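Local coordinates for protein Cag-Z (Helicobacter pylori, PDB 1S2X) that is of unknown function, but is encoded in the cag pathogenicity island and so probably serves the type IV secretion system specified there, at residues L10-A15 / K92-F97; I115-N120 / T177-L182; N82-S87 / N121-E126; S26-A31 / Y77-N82. The protein carries 1 engineered substitution. One frame throughout, in Å; residues are numbered along the deposited sequence.

Interaction 1 of 4, residues L10-A15 / K92-F97; sequences LGFNEA and KQEKTF
Glu94 reaches out from helix 92-97 and brings its carboxylate to the amide N-H groups of Gly11 and Phe12. With CG anti to the carbonyl carbon and the chain extended beyond it, the acid spans the gap between the segments. OE1 lies 2.6 Å from Phe12 N in a nearly straight bond, 166° at the hydrogen, which uses the syn lone pair. The Gly11 N-H also turns to OE1 but bends to 117°, so this second bond is weak. Leu10 runs the other way alongside the acid: its CD2 is 4.0 Å from Glu94 CB. Leu10 CD2 also lies obliquely to the Phe97 ring, 4.3 Å from Phe97 CD2. Phe12 presents its ring edge to OE2, which itself pairs with Arg90 in a salt bridge. Gly11 has a positive phi, and at its backbone angles a CB would press on the preceding carbonyl oxygen. The residues around the acid are largely buried, so a carboxylate held by one straight amide bond, a second weak one and Arg90 is probably ionised, and it pins the segment leading into helix 14-23 onto helix 74-101.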
loop_
_atom_site.group_PDB
_atom_site.type_symbol
_atom_site.label_atom_id
_atom_site.label_comp_id
_atom_site.label_asym_id
_atom_site.label_seq_id
_atom_site.Cartn_x
_atom_site.Cartn_y
_atom_site.Cartn_z
ATOM N N LEU A 10 -0.913 25.677 -0.466
ATOM C CA LEU A 10 -1.101 25.008 -1.737
ATOM C C LEU A 10 0.080 24.095 -2.060
ATOM O O LEU A 10 1.146 24.265 -1.460
ATOM C CB LEU A 10 -1.228 26.032 -2.865
ATOM C CG LEU A 10 -2.476 26.904 -2.874
ATOM C CD1 LEU A 10 -2.574 27.675 -4.184
ATOM C CD2 LEU A 10 -3.717 26.046 -2.636
ATOM N N GLY A 11 -0.107 23.174 -3.001
ATOM C CA GLY A 11 0.996 22.324 -3.424
ATOM C C GLY A 11 1.052 21.025 -2.636
ATOM O O GLY A 11 2.106 20.399 -2.595
ATOM N N PHE A 12 -0.067 20.672 -2.024
ATOM C CA PHE A 12 -0.215 19.462 -1.217
ATOM C C PHE A 12 0.990 19.251 -0.294
ATOM O O PHE A 12 1.704 18.265 -0.464
ATOM C CB PHE A 12 -0.415 18.260 -2.136
ATOM C CG PHE A 12 -0.926 17.029 -1.404
ATOM C CD1 PHE A 12 -1.902 17.135 -0.435
ATOM C CD2 PHE A 12 -0.411 15.776 -1.704
ATOM C CE1 PHE A 12 -2.377 16.023 0.239
ATOM C CE2 PHE A 12 -0.886 14.656 -1.037
ATOM C CZ PHE A 12 -1.858 14.778 -0.066
ATOM N N ASN A 13 1.172 20.182 0.618
ATOM C CA ASN A 13 2.174 20.397 1.619
ATOM C C ASN A 13 2.434 19.138 2.455
ATOM O O ASN A 13 1.568 18.278 2.541
ATOM C CB ASN A 13 1.753 21.482 2.621
ATOM C CG ASN A 13 2.061 22.896 2.187
ATOM O OD1 ASN A 13 2.879 23.125 1.295
ATOM N ND2 ASN A 13 1.399 23.865 2.820
ATOM N N GLU A 14 3.604 19.087 3.072
ATOM C CA GLU A 14 3.899 18.019 4.021
ATOM C C GLU A 14 2.858 18.031 5.131
ATOM O O GLU A 14 2.458 16.993 5.659
ATOM C CB GLU A 14 5.311 18.166 4.568
ATOM C CG GLU A 14 6.050 19.426 4.181
ATOM C CD GLU A 14 6.631 19.426 2.784
ATOM O OE1 GLU A 14 7.498 18.569 2.491
ATOM O OE2 GLU A 14 6.219 20.296 1.978
ATOM N N ALA A 15 2.379 19.211 5.508
ATOM C CA ALA A 15 1.400 19.278 6.592
ATOM C C ALA A 15 0.041 18.748 6.159
ATOM O O ALA A 15 -0.703 18.132 6.922
ATOM C CB ALA A 15 1.257 20.710 7.092
ATOM N N LYS A 92 -7.633 18.242 -5.396
ATOM C CA LYS A 92 -8.594 18.773 -6.355
ATOM C C LYS A 92 -9.076 20.170 -5.942
ATOM O O LYS A 92 -9.207 21.023 -6.821
ATOM C CB LYS A 92 -9.796 17.845 -6.535
ATOM C CG LYS A 92 -10.477 18.035 -7.886
ATOM C CD LYS A 92 -11.079 16.737 -8.391
ATOM C CE LYS A 92 -12.341 16.944 -9.206
ATOM N NZ LYS A 92 -13.402 17.638 -8.415
ATOM N N GLN A 93 -9.307 20.330 -4.653
ATOM C CA GLN A 93 -9.715 21.539 -3.974
ATOM C C GLN A 93 -8.597 22.576 -4.078
ATOM O O GLN A 93 -8.825 23.729 -4.439
ATOM C CB GLN A 93 -10.045 21.274 -2.506
ATOM C CG GLN A 93 -9.744 22.431 -1.565
ATOM C CD GLN A 93 -10.549 22.369 -0.278
ATOM O OE1 GLN A 93 -10.352 23.164 0.647
ATOM N NE2 GLN A 93 -11.479 21.419 -0.209
ATOM N N GLU A 94 -7.382 22.133 -3.768
ATOM C CA GLU A 94 -6.222 23.005 -3.940
ATOM C C GLU A 94 -6.184 23.466 -5.397
ATOM O O GLU A 94 -6.115 24.665 -5.678
ATOM C CB GLU A 94 -4.923 22.308 -3.549
ATOM C CG GLU A 94 -4.731 22.133 -2.051
ATOM C CD GLU A 94 -3.331 21.709 -1.655
ATOM O OE1 GLU A 94 -2.361 21.917 -2.414
ATOM O OE2 GLU A 94 -3.196 21.165 -0.538
ATOM N N LYS A 95 -6.242 22.486 -6.301
ATOM C CA LYS A 95 -6.191 22.766 -7.729
ATOM C C LYS A 95 -7.221 23.822 -8.112
ATOM O O LYS A 95 -6.941 24.741 -8.879
ATOM C CB LYS A 95 -6.421 21.509 -8.569
ATOM C CG LYS A 95 -5.716 21.592 -9.920
ATOM C CD LYS A 95 -6.144 20.474 -10.863
ATOM C CE LYS A 95 -6.975 21.021 -12.013
ATOM N NZ LYS A 95 -6.684 20.304 -13.288
ATOM N N THR A 96 -8.435 23.694 -7.575
ATOM C CA THR A 96 -9.456 24.662 -7.961
ATOM C C THR A 96 -9.095 26.055 -7.444
ATOM O O THR A 96 -9.090 27.002 -8.232
ATOM C CB THR A 96 -10.850 24.259 -7.455
ATOM O OG1 THR A 96 -11.142 22.919 -7.860
ATOM C CG2 THR A 96 -11.922 25.151 -8.080
ATOM N N PHE A 97 -8.807 26.167 -6.157
ATOM C CA PHE A 97 -8.458 27.421 -5.508
ATOM C C PHE A 97 -7.242 28.073 -6.150
ATOM O O PHE A 97 -7.116 29.300 -6.105
ATOM C CB PHE A 97 -8.169 27.235 -4.014
ATOM C CG PHE A 97 -7.962 28.554 -3.279
ATOM C CD1 PHE A 97 -9.043 29.272 -2.801
ATOM C CD2 PHE A 97 -6.691 29.057 -3.070
ATOM C CE1 PHE A 97 -8.869 30.471 -2.134
ATOM C CE2 PHE A 97 -6.500 30.250 -2.406
ATOM C CZ PHE A 97 -7.592 30.962 -1.937
#

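Interaction 2 of 4, residues I115-N120 / T177-L182; sequences ISDNFN and TKYIIL
Ser116 faces Leu182 across the two helices, CB to CB at 4.0 Å, and these residues also have the closest CA atoms, 5.6 Å apart. Its OG, turned back to the carbonyl of Val112 in its own helix, is 3.8 Å from Tyr179 CE2, while the Ser116 backbone O sits at the edge of that ring, near its plane. Asp117 starts away from the partner helix, but its carboxylate bends round to the rim of the same tyrosine. There OD1 accepts a weak hydrogen bond from Tyr179 OH at 3.4 Å, with carboxylate and ring planes only 14° apart. The short axes pass 9.2 Å from each other at 169°, an antiparallel pairing of helices 105-135 and 161-183 within an all-helical bundle; helix 74-101 adds Cys91 against Leu182. Phe119, its CG anti to the backbone N, swings its ring between the helices. Leu182 CD1 lies over one face, offset toward the rim and 3.8 Å from the Phe119 ring centroid, a CH-pi contact. Farther out on the ring, Phe119 CE1 meets Lys178 CB obliquely at 3.7 Å, whereas the lysine's amino end leads off to a salt bridge with Asp174. Asn120 lays CB obliquely against the Tyr179 ring, 3.8 Å from CD2, its amide tilted 44° to the ring plane.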
loop_
_atom_site.group_PDB
_atom_site.type_symbol
_atom_site.label_atom_id
_atom_site.label_comp_id
_atom_site.label_asym_id
_atom_site.label_seq_id
_atom_site.Cartn_x
_atom_site.Cartn_y
_atom_site.Cartn_z
ATOM N N ILE A 115 1.367 20.050 -7.057
ATOM C CA ILE A 115 0.243 19.418 -6.384
ATOM C C ILE A 115 0.047 17.980 -6.847
ATOM O O ILE A 115 -0.152 17.069 -6.045
ATOM C CB ILE A 115 -1.046 20.216 -6.633
ATOM C CG1 ILE A 115 -1.234 21.385 -5.658
ATOM C CG2 ILE A 115 -2.258 19.297 -6.629
ATOM C CD1 ILE A 115 -2.346 22.334 -6.056
ATOM N N SER A 116 0.093 17.765 -8.155
ATOM C CA SER A 116 -0.148 16.426 -8.677
ATOM C C SER A 116 1.059 15.516 -8.477
ATOM O O SER A 116 0.900 14.319 -8.233
ATOM C CB SER A 116 -0.532 16.534 -10.157
ATOM O OG SER A 116 0.548 17.066 -10.911
ATOM N N ASP A 117 2.265 16.056 -8.566
ATOM C CA ASP A 117 3.502 15.322 -8.350
ATOM C C ASP A 117 3.604 14.862 -6.895
ATOM O O ASP A 117 4.165 13.807 -6.618
ATOM C CB ASP A 117 4.744 16.145 -8.664
ATOM C CG ASP A 117 5.044 16.354 -10.128
ATOM O OD1 ASP A 117 4.536 15.617 -10.995
ATOM O OD2 ASP A 117 5.827 17.278 -10.425
ATOM N N ASN A 118 3.069 15.657 -5.968
ATOM C CA ASN A 118 3.130 15.233 -4.575
ATOM C C ASN A 118 2.016 14.229 -4.281
ATOM O O ASN A 118 2.157 13.412 -3.367
ATOM C CB ASN A 118 3.043 16.428 -3.624
ATOM C CG ASN A 118 4.322 17.242 -3.628
ATOM O OD1 ASN A 118 5.368 16.767 -4.082
ATOM N ND2 ASN A 118 4.240 18.468 -3.120
ATOM N N PHE A 119 0.936 14.313 -5.053
ATOM C CA PHE A 119 -0.146 13.331 -4.973
ATOM C C PHE A 119 0.395 11.992 -5.478
ATOM O O PHE A 119 0.234 10.951 -4.842
ATOM C CB PHE A 119 -1.390 13.746 -5.754
ATOM C CG PHE A 119 -2.438 12.660 -5.934
ATOM C CD1 PHE A 119 -2.480 11.877 -7.079
ATOM C CD2 PHE A 119 -3.380 12.415 -4.955
ATOM C CE1 PHE A 119 -3.418 10.873 -7.242
ATOM C CE2 PHE A 119 -4.319 11.401 -5.095
ATOM C CZ PHE A 119 -4.331 10.622 -6.233
ATOM N N ASN A 120 1.046 12.038 -6.640
ATOM C CA ASN A 120 1.543 10.797 -7.215
ATOM C C ASN A 120 2.514 10.103 -6.255
ATOM O O ASN A 120 2.462 8.883 -6.116
ATOM C CB ASN A 120 2.241 11.025 -8.553
ATOM C CG ASN A 120 2.434 9.717 -9.306
ATOM O OD1 ASN A 120 1.526 8.885 -9.332
ATOM N ND2 ASN A 120 3.591 9.508 -9.924
ATOM N N THR A 177 -4.739 7.345 -12.982
ATOM C CA THR A 177 -5.850 8.083 -13.573
ATOM C C THR A 177 -6.197 9.351 -12.814
ATOM O O THR A 177 -6.669 10.336 -13.391
ATOM C CB THR A 177 -7.117 7.204 -13.605
ATOM O OG1 THR A 177 -6.766 6.039 -14.346
ATOM C CG2 THR A 177 -8.249 7.920 -14.320
ATOM N N LYS A 178 -5.972 9.323 -11.500
ATOM C CA LYS A 178 -6.269 10.521 -10.715
ATOM C C LYS A 178 -5.156 11.541 -10.932
ATOM O O LYS A 178 -5.362 12.752 -10.889
ATOM C CB LYS A 178 -6.452 10.166 -9.243
ATOM C CG LYS A 178 -7.813 9.575 -8.893
ATOM C CD LYS A 178 -7.829 9.079 -7.457
ATOM C CE LYS A 178 -9.223 9.122 -6.845
ATOM N NZ LYS A 178 -10.002 7.886 -7.145
ATOM N N TYR A 179 -3.955 11.017 -11.174
ATOM C CA TYR A 179 -2.821 11.867 -11.504
ATOM C C TYR A 179 -3.108 12.599 -12.819
ATOM O O TYR A 179 -2.843 13.792 -12.923
ATOM C CB TYR A 179 -1.523 11.074 -11.630
ATOM C CG TYR A 179 -0.365 11.881 -12.172
ATOM C CD1 TYR A 179 0.014 11.829 -13.505
ATOM C CD2 TYR A 179 0.354 12.713 -11.320
ATOM C CE1 TYR A 179 1.073 12.574 -13.978
ATOM C CE2 TYR A 179 1.416 13.466 -11.782
ATOM C CZ TYR A 179 1.768 13.389 -13.110
ATOM O OH TYR A 179 2.827 14.133 -13.573
ATOM N N ILE A 180 -3.606 11.842 -13.790
ATOM C CA ILE A 180 -3.999 12.419 -15.074
ATOM C C ILE A 180 -4.888 13.631 -14.818
ATOM O O ILE A 180 -4.595 14.758 -15.196
ATOM C CB ILE A 180 -4.765 11.415 -15.944
ATOM C CG1 ILE A 180 -3.892 10.282 -16.497
ATOM C CG2 ILE A 180 -5.492 12.116 -17.078
ATOM C CD1 ILE A 180 -2.423 10.465 -16.174
ATOM N N ILE A 181 -5.985 13.350 -14.129
ATOM C CA ILE A 181 -6.964 14.381 -13.814
ATOM C C ILE A 181 -6.313 15.588 -13.151
ATOM O O ILE A 181 -6.445 16.711 -13.637
ATOM C CB ILE A 181 -8.082 13.806 -12.923
ATOM C CG1 ILE A 181 -8.815 12.606 -13.526
ATOM C CG2 ILE A 181 -9.083 14.884 -12.539
ATOM C CD1 ILE A 181 -10.097 12.274 -12.790
ATOM N N LEU A 182 -5.612 15.374 -12.048
ATOM C CA LEU A 182 -5.066 16.460 -11.252
ATOM C C LEU A 182 -4.002 17.259 -11.987
ATOM O O LEU A 182 -3.738 18.424 -11.681
ATOM C CB LEU A 182 -4.451 15.895 -9.964
ATOM C CG LEU A 182 -5.436 15.516 -8.865
ATOM C CD1 LEU A 182 -4.712 14.860 -7.693
ATOM C CD2 LEU A 182 -6.212 16.730 -8.379
#

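Interaction 3 of 4, residues N82-S87 / N121-E126; sequences NLVLAS and NFTCDE
Leu83 and Phe122 meet obliquely, the leucine CD1 lying 3.8 Å from Phe122 CZ. Both side chains carry CG anti to the backbone N, and the phenylalanine ring thereby reaches in from a CB that does not itself point at the partner helix. The second torsion of Leu83 is 113°, away from the staggered values. Its CD1 meets CZ and CE1 of Phe122, while CD2, still near CE1, reaches Glu126 CB at 3.9 Å. Beyond that CB the Glu126 chain bends at chi2, and its carboxylate finds partners in Tyr79 and Arg129.

Ser87 places OG anti to its carbonyl carbon, where the hydroxyl donates to Leu83 O one turn back at 3.0 Å. The donor stands above the carbonyl plane, and Ser87 N reaches the same oxygen from the opposite face. That hydroxyl oxygen also sits at the edge of the Phe122 ring, near its plane, with OG 3.2 Å from CE1. Thr123 turns OG1 back to the Phe119 carbonyl of its own helix and presents CG2 to Ser87 CB at 4.0 Å; the Val84 side chain crosses that of Thr123 at about a right angle, its CG2 on Thr123 CB. Ile175 of helix 161-183 touches both Val84 and Thr123, while Leu21 of helix 14-23 touches Phe122. With short axes 10.1 Å apart and 176° between their directions, the consecutive helices 74-101 and 105-135 form an antiparallel helical hairpin, here in the buried part of a helical bundle.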
loop_
_atom_site.group_PDB
_atom_site.type_symbol
_atom_site.label_atom_id
_atom_site.label_comp_id
_atom_site.label_asym_id
_atom_site.label_seq_id
_atom_site.Cartn_x
_atom_site.Cartn_y
_atom_site.Cartn_z
ATOM N N ASN A 82 -9.042 4.703 0.867
ATOM C CA ASN A 82 -9.418 5.868 1.651
ATOM C C ASN A 82 -8.375 6.978 1.551
ATOM O O ASN A 82 -8.694 8.140 1.329
ATOM C CB ASN A 82 -9.583 5.498 3.122
ATOM C CG ASN A 82 -10.711 4.501 3.320
ATOM O OD1 ASN A 82 -11.395 4.156 2.354
ATOM N ND2 ASN A 82 -10.886 4.053 4.559
ATOM N N LEU A 83 -7.114 6.596 1.732
ATOM C CA LEU A 83 -5.997 7.518 1.641
ATOM C C LEU A 83 -5.902 8.174 0.275
ATOM O O LEU A 83 -5.743 9.384 0.144
ATOM C CB LEU A 83 -4.671 6.774 1.910
ATOM C CG LEU A 83 -3.438 7.679 1.770
ATOM C CD1 LEU A 83 -2.781 7.863 3.126
ATOM C CD2 LEU A 83 -2.465 7.116 0.750
ATOM N N VAL A 84 -5.977 7.349 -0.768
ATOM C CA VAL A 84 -5.881 7.854 -2.132
ATOM C C VAL A 84 -7.009 8.839 -2.435
ATOM O O VAL A 84 -6.755 9.877 -3.053
ATOM C CB VAL A 84 -5.900 6.713 -3.159
ATOM C CG1 VAL A 84 -6.086 7.234 -4.582
ATOM C CG2 VAL A 84 -4.607 5.915 -3.035
ATOM N N LEU A 85 -8.212 8.484 -1.995
ATOM C CA LEU A 85 -9.385 9.316 -2.221
ATOM C C LEU A 85 -9.215 10.664 -1.522
ATOM O O LEU A 85 -9.397 11.718 -2.136
ATOM C CB LEU A 85 -10.642 8.591 -1.750
ATOM C CG LEU A 85 -11.975 9.292 -2.029
ATOM C CD1 LEU A 85 -12.207 9.458 -3.523
ATOM C CD2 LEU A 85 -13.118 8.527 -1.385
ATOM N N ALA A 86 -8.863 10.582 -0.245
ATOM C CA ALA A 86 -8.710 11.735 0.623
ATOM C C ALA A 86 -7.635 12.693 0.093
ATOM O O ALA A 86 -7.824 13.901 0.255
ATOM C CB ALA A 86 -8.362 11.354 2.053
ATOM N N SER A 87 -6.589 12.146 -0.491
ATOM C CA SER A 87 -5.473 12.849 -1.101
ATOM C C SER A 87 -5.937 13.549 -2.380
ATOM O O SER A 87 -5.565 14.687 -2.658
ATOM C CB SER A 87 -4.323 11.886 -1.410
ATOM O OG SER A 87 -3.620 11.487 -0.245
ATOM N N ASN A 121 3.379 10.882 -5.624
ATOM C CA ASN A 121 4.467 10.378 -4.801
ATOM C C ASN A 121 4.043 9.964 -3.408
ATOM O O ASN A 121 4.508 8.953 -2.853
ATOM C CB ASN A 121 5.568 11.457 -4.724
ATOM C CG ASN A 121 6.291 11.486 -6.067
ATOM O OD1 ASN A 121 6.891 12.482 -6.444
ATOM N ND2 ASN A 121 6.208 10.366 -6.775
ATOM N N PHE A 122 3.142 10.756 -2.825
ATOM C CA PHE A 122 2.675 10.402 -1.485
ATOM C C PHE A 122 1.841 9.128 -1.530
ATOM O O PHE A 122 1.950 8.257 -0.666
ATOM C CB PHE A 122 1.891 11.577 -0.927
ATOM C CG PHE A 122 1.097 11.304 0.337
ATOM C CD1 PHE A 122 -0.261 11.071 0.277
ATOM C CD2 PHE A 122 1.708 11.284 1.578
ATOM C CE1 PHE A 122 -0.988 10.822 1.426
ATOM C CE2 PHE A 122 0.984 11.053 2.730
ATOM C CZ PHE A 122 -0.377 10.829 2.661
ATOM N N THR A 123 0.984 8.990 -2.548
ATOM C CA THR A 123 0.110 7.825 -2.588
ATOM C C THR A 123 0.900 6.579 -2.978
ATOM O O THR A 123 0.732 5.543 -2.332
ATOM C CB THR A 123 -1.074 7.957 -3.565
ATOM O OG1 THR A 123 -0.587 8.268 -4.870
ATOM C CG2 THR A 123 -1.990 9.093 -3.142
ATOM N N CYS A 124 1.722 6.719 -4.009
ATOM C CA CYS A 124 2.531 5.601 -4.497
ATOM C C CYS A 124 3.500 5.098 -3.434
ATOM O O CYS A 124 3.787 3.899 -3.348
ATOM C CB CYS A 124 3.264 6.001 -5.777
ATOM S SG CYS A 124 2.220 5.878 -7.256
ATOM N N ASP A 125 4.027 5.970 -2.577
ATOM C CA ASP A 125 4.901 5.488 -1.512
ATOM C C ASP A 125 4.078 4.774 -0.453
ATOM O O ASP A 125 4.523 3.817 0.178
ATOM C CB ASP A 125 5.690 6.616 -0.853
ATOM C CG ASP A 125 6.745 7.230 -1.753
ATOM O OD1 ASP A 125 6.991 6.712 -2.860
ATOM O OD2 ASP A 125 7.331 8.262 -1.341
ATOM N N GLU A 126 2.841 5.227 -0.212
ATOM C CA GLU A 126 2.112 4.506 0.839
ATOM C C GLU A 126 1.670 3.134 0.336
ATOM O O GLU A 126 1.645 2.190 1.132
ATOM C CB GLU A 126 0.916 5.301 1.356
ATOM C CG GLU A 126 1.279 6.337 2.409
ATOM C CD GLU A 126 1.685 5.681 3.717
ATOM O OE1 GLU A 126 2.855 5.838 4.109
ATOM O OE2 GLU A 126 0.840 5.009 4.346
#

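Interaction 4 of 4, residues S26-A31 / Y77-N82; sequences SLMRNA and YNYLNN
The Tyr79 ring carries selenomethionine Met28 over one face. CG of Met28 stands almost exactly above its centre, 3.4 Å from the centroid and 4° off the normal, a CH-pi contact. Behind it, SE of Met28 remains over the same face at 4.1 Å from the Tyr79 centroid and 23° off the normal, which makes a Met-aromatic contact with selenium in place of sulfur. The two side chains cross at about a right angle. Leu27 approaches the ring only obliquely and belongs rather to its stem, with Leu27 CB 3.9 Å from Tyr79 CB.

Bends at chi2 and chi3 curl the Met28 chain, placing SE over the same face as CG. Tyr79, with CG anti to the backbone N, directs its ring toward the loop, and its hydroxyl is hydrogen-bonded to Glu126 of helix 105-135. The loop joins helix 14-23 to helix 31-43 through two overlapping turns: a type I turn from Ser26 to Arg29, closed by Arg29 N to Ser26 O at 3.1 Å, and a type II turn from Met28 to Ala31, in which Asn30 takes a positive phi. These turns set Leu27 and Met28 against helix 74-101.

Leu27 CD1 rests on the helix backbone at 3.5 Å from Tyr79 N and continues to Asn78 CB at 4.1 Å, on the exposed margin of the contact. Met28 also touches Arg129 and Ile130 of helix 105-135 and Tyr76 of helix 74-101.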
loop_
_atom_site.group_PDB
_atom_site.type_symbol
_atom_site.label_atom_id
_atom_site.label_comp_id
_atom_site.label_asym_id
_atom_site.label_seq_id
_atom_site.Cartn_x
_atom_site.Cartn_y
_atom_site.Cartn_z
ATOM N N SER A 26 -6.140 4.778 11.430
ATOM C CA SER A 26 -6.699 3.760 12.313
ATOM C C SER A 26 -6.600 2.366 11.709
ATOM O O SER A 26 -6.333 1.408 12.435
ATOM C CB SER A 26 -8.172 4.020 12.670
ATOM O OG SER A 26 -8.610 2.990 13.558
ATOM N N LEU A 27 -6.829 2.244 10.399
ATOM C CA LEU A 27 -6.776 0.879 9.862
ATOM C C LEU A 27 -5.385 0.272 10.017
ATOM O O LEU A 27 -5.246 -0.953 10.029
ATOM C CB LEU A 27 -7.239 0.871 8.411
ATOM C CG LEU A 27 -8.734 0.599 8.209
ATOM C CD1 LEU A 27 -9.083 0.617 6.729
ATOM C CD2 LEU A 27 -9.147 -0.727 8.839
HETATM N N MSE A 28 -4.362 1.106 10.142
HETATM C CA MSE A 28 -2.974 0.694 10.164
HETATM C C MSE A 28 -2.435 0.528 11.574
HETATM O O MSE A 28 -1.283 0.137 11.762
HETATM C CB MSE A 28 -2.108 1.734 9.423
HETATM C CG MSE A 28 -2.494 1.785 7.946
HETATM SE SE MSE A 28 -2.439 0.121 7.233
HETATM C CE MSE A 28 -0.653 -0.110 7.181
ATOM N N ARG A 29 -3.276 0.838 12.559
ATOM C CA ARG A 29 -2.802 0.788 13.939
ATOM C C ARG A 29 -2.235 -0.585 14.287
ATOM O O ARG A 29 -2.947 -1.580 14.182
ATOM C CB ARG A 29 -3.935 1.150 14.906
ATOM C CG ARG A 29 -4.142 2.659 15.031
ATOM C CD ARG A 29 -5.400 2.977 15.830
ATOM N NE ARG A 29 -5.187 4.136 16.697
ATOM C CZ ARG A 29 -5.547 4.198 17.977
ATOM N NH1 ARG A 29 -5.313 5.287 18.701
ATOM N NH2 ARG A 29 -6.159 3.160 18.523
ATOM N N ASN A 30 -0.970 -0.602 14.677
ATOM C CA ASN A 30 -0.282 -1.778 15.173
ATOM C C ASN A 30 -0.003 -2.821 14.095
ATOM O O ASN A 30 0.306 -3.968 14.428
ATOM C CB ASN A 30 -1.108 -2.418 16.302
ATOM C CG ASN A 30 -0.714 -1.830 17.646
ATOM O OD1 ASN A 30 -0.453 -2.566 18.599
ATOM N ND2 ASN A 30 -0.662 -0.504 17.727
ATOM N N ALA A 31 -0.105 -2.444 12.829
ATOM C CA ALA A 31 0.089 -3.392 11.733
ATOM C C ALA A 31 1.419 -4.128 11.822
ATOM O O ALA A 31 1.492 -5.345 11.639
ATOM C CB ALA A 31 0.006 -2.669 10.405
ATOM N N TYR A 77 -6.355 -2.818 1.883
ATOM C CA TYR A 77 -6.931 -2.463 0.594
ATOM C C TYR A 77 -7.770 -1.195 0.768
ATOM O O TYR A 77 -7.661 -0.256 -0.020
ATOM C CB TYR A 77 -7.789 -3.583 -0.015
ATOM C CG TYR A 77 -8.364 -3.211 -1.369
ATOM C CD1 TYR A 77 -7.542 -3.142 -2.483
ATOM C CD2 TYR A 77 -9.708 -2.912 -1.562
ATOM C CE1 TYR A 77 -8.024 -2.804 -3.731
ATOM C CE2 TYR A 77 -10.206 -2.568 -2.807
ATOM C CZ TYR A 77 -9.362 -2.516 -3.896
ATOM O OH TYR A 77 -9.821 -2.180 -5.153
ATOM N N ASN A 78 -8.583 -1.214 1.818
ATOM C CA ASN A 78 -9.482 -0.104 2.121
ATOM C C ASN A 78 -8.692 1.100 2.641
ATOM O O ASN A 78 -8.994 2.239 2.272
ATOM C CB ASN A 78 -10.561 -0.500 3.117
ATOM C CG ASN A 78 -11.425 -1.683 2.727
ATOM O OD1 ASN A 78 -11.615 -2.061 1.565
ATOM N ND2 ASN A 78 -11.996 -2.316 3.750
ATOM N N TYR A 79 -7.690 0.842 3.478
ATOM C CA TYR A 79 -6.839 1.924 3.965
ATOM C C TYR A 79 -6.287 2.713 2.775
ATOM O O TYR A 79 -6.418 3.934 2.704
ATOM C CB TYR A 79 -5.689 1.420 4.847
ATOM C CG TYR A 79 -4.629 2.485 5.050
ATOM C CD1 TYR A 79 -4.841 3.559 5.911
ATOM C CD2 TYR A 79 -3.418 2.428 4.375
ATOM C CE1 TYR A 79 -3.874 4.530 6.089
ATOM C CE2 TYR A 79 -2.447 3.397 4.547
ATOM C CZ TYR A 79 -2.680 4.453 5.408
ATOM O OH TYR A 79 -1.705 5.417 5.580
ATOM N N LEU A 80 -5.679 2.015 1.818
ATOM C CA LEU A 80 -5.126 2.695 0.655
ATOM C C LEU A 80 -6.178 3.421 -0.172
ATOM O O LEU A 80 -5.905 4.546 -0.611
ATOM C CB LEU A 80 -4.373 1.701 -0.235
ATOM C CG LEU A 80 -3.065 1.229 0.417
ATOM C CD1 LEU A 80 -2.463 0.086 -0.375
ATOM C CD2 LEU A 80 -2.124 2.424 0.552
ATOM N N ASN A 81 -7.334 2.796 -0.381
ATOM C CA ASN A 81 -8.389 3.475 -1.140
ATOM C C ASN A 81 -8.802 4.764 -0.439
ATOM O O ASN A 81 -8.919 5.822 -1.054
ATOM C CB ASN A 81 -9.597 2.553 -1.341
ATOM C CG ASN A 81 -10.602 3.107 -2.326
ATOM O OD1 ASN A 81 -10.639 2.705 -3.497
ATOM N ND2 ASN A 81 -11.440 4.040 -1.872
ATOM N N ASN A 82 -9.042 4.703 0.867
ATOM C CA ASN A 82 -9.418 5.868 1.651
ATOM C C ASN A 82 -8.375 6.978 1.551
ATOM O O ASN A 82 -8.694 8.140 1.329
ATOM C CB ASN A 82 -9.583 5.498 3.122
ATOM C CG ASN A 82 -10.711 4.501 3.320
ATOM O OD1 ASN A 82 -11.395 4.156 2.354
ATOM N ND2 ASN A 82 -10.886 4.053 4.559
#

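How the interactions relate
Helix 74-101 carries interactions 4, 3 and 1 in that order, and helix 105-135 carries interactions 2 and 3, so interaction 3 lies centrally, its centre 10 Å from that of interaction 2, 11 Å from interaction 4 and 14 Å from interaction 1. Interactions 1 and 2 meet through a probable hydrogen bond, Gly11 O to Asn118 ND2 at 2.9 Å. Interaction 3 joins interaction 2 where Phe119 CD2 packs on Ser87 CB at 3.7 Å, and interaction 1 where Phe12 CE2 meets Phe122 CD1 at 3.9 Å. Toward interaction 4, with which it shares Asn82, it is tied by Glu126 OE2 and Tyr79 OH, 2.9 Å apart. Interactions 1 and 4, about 23 Å apart between centres, do not touch.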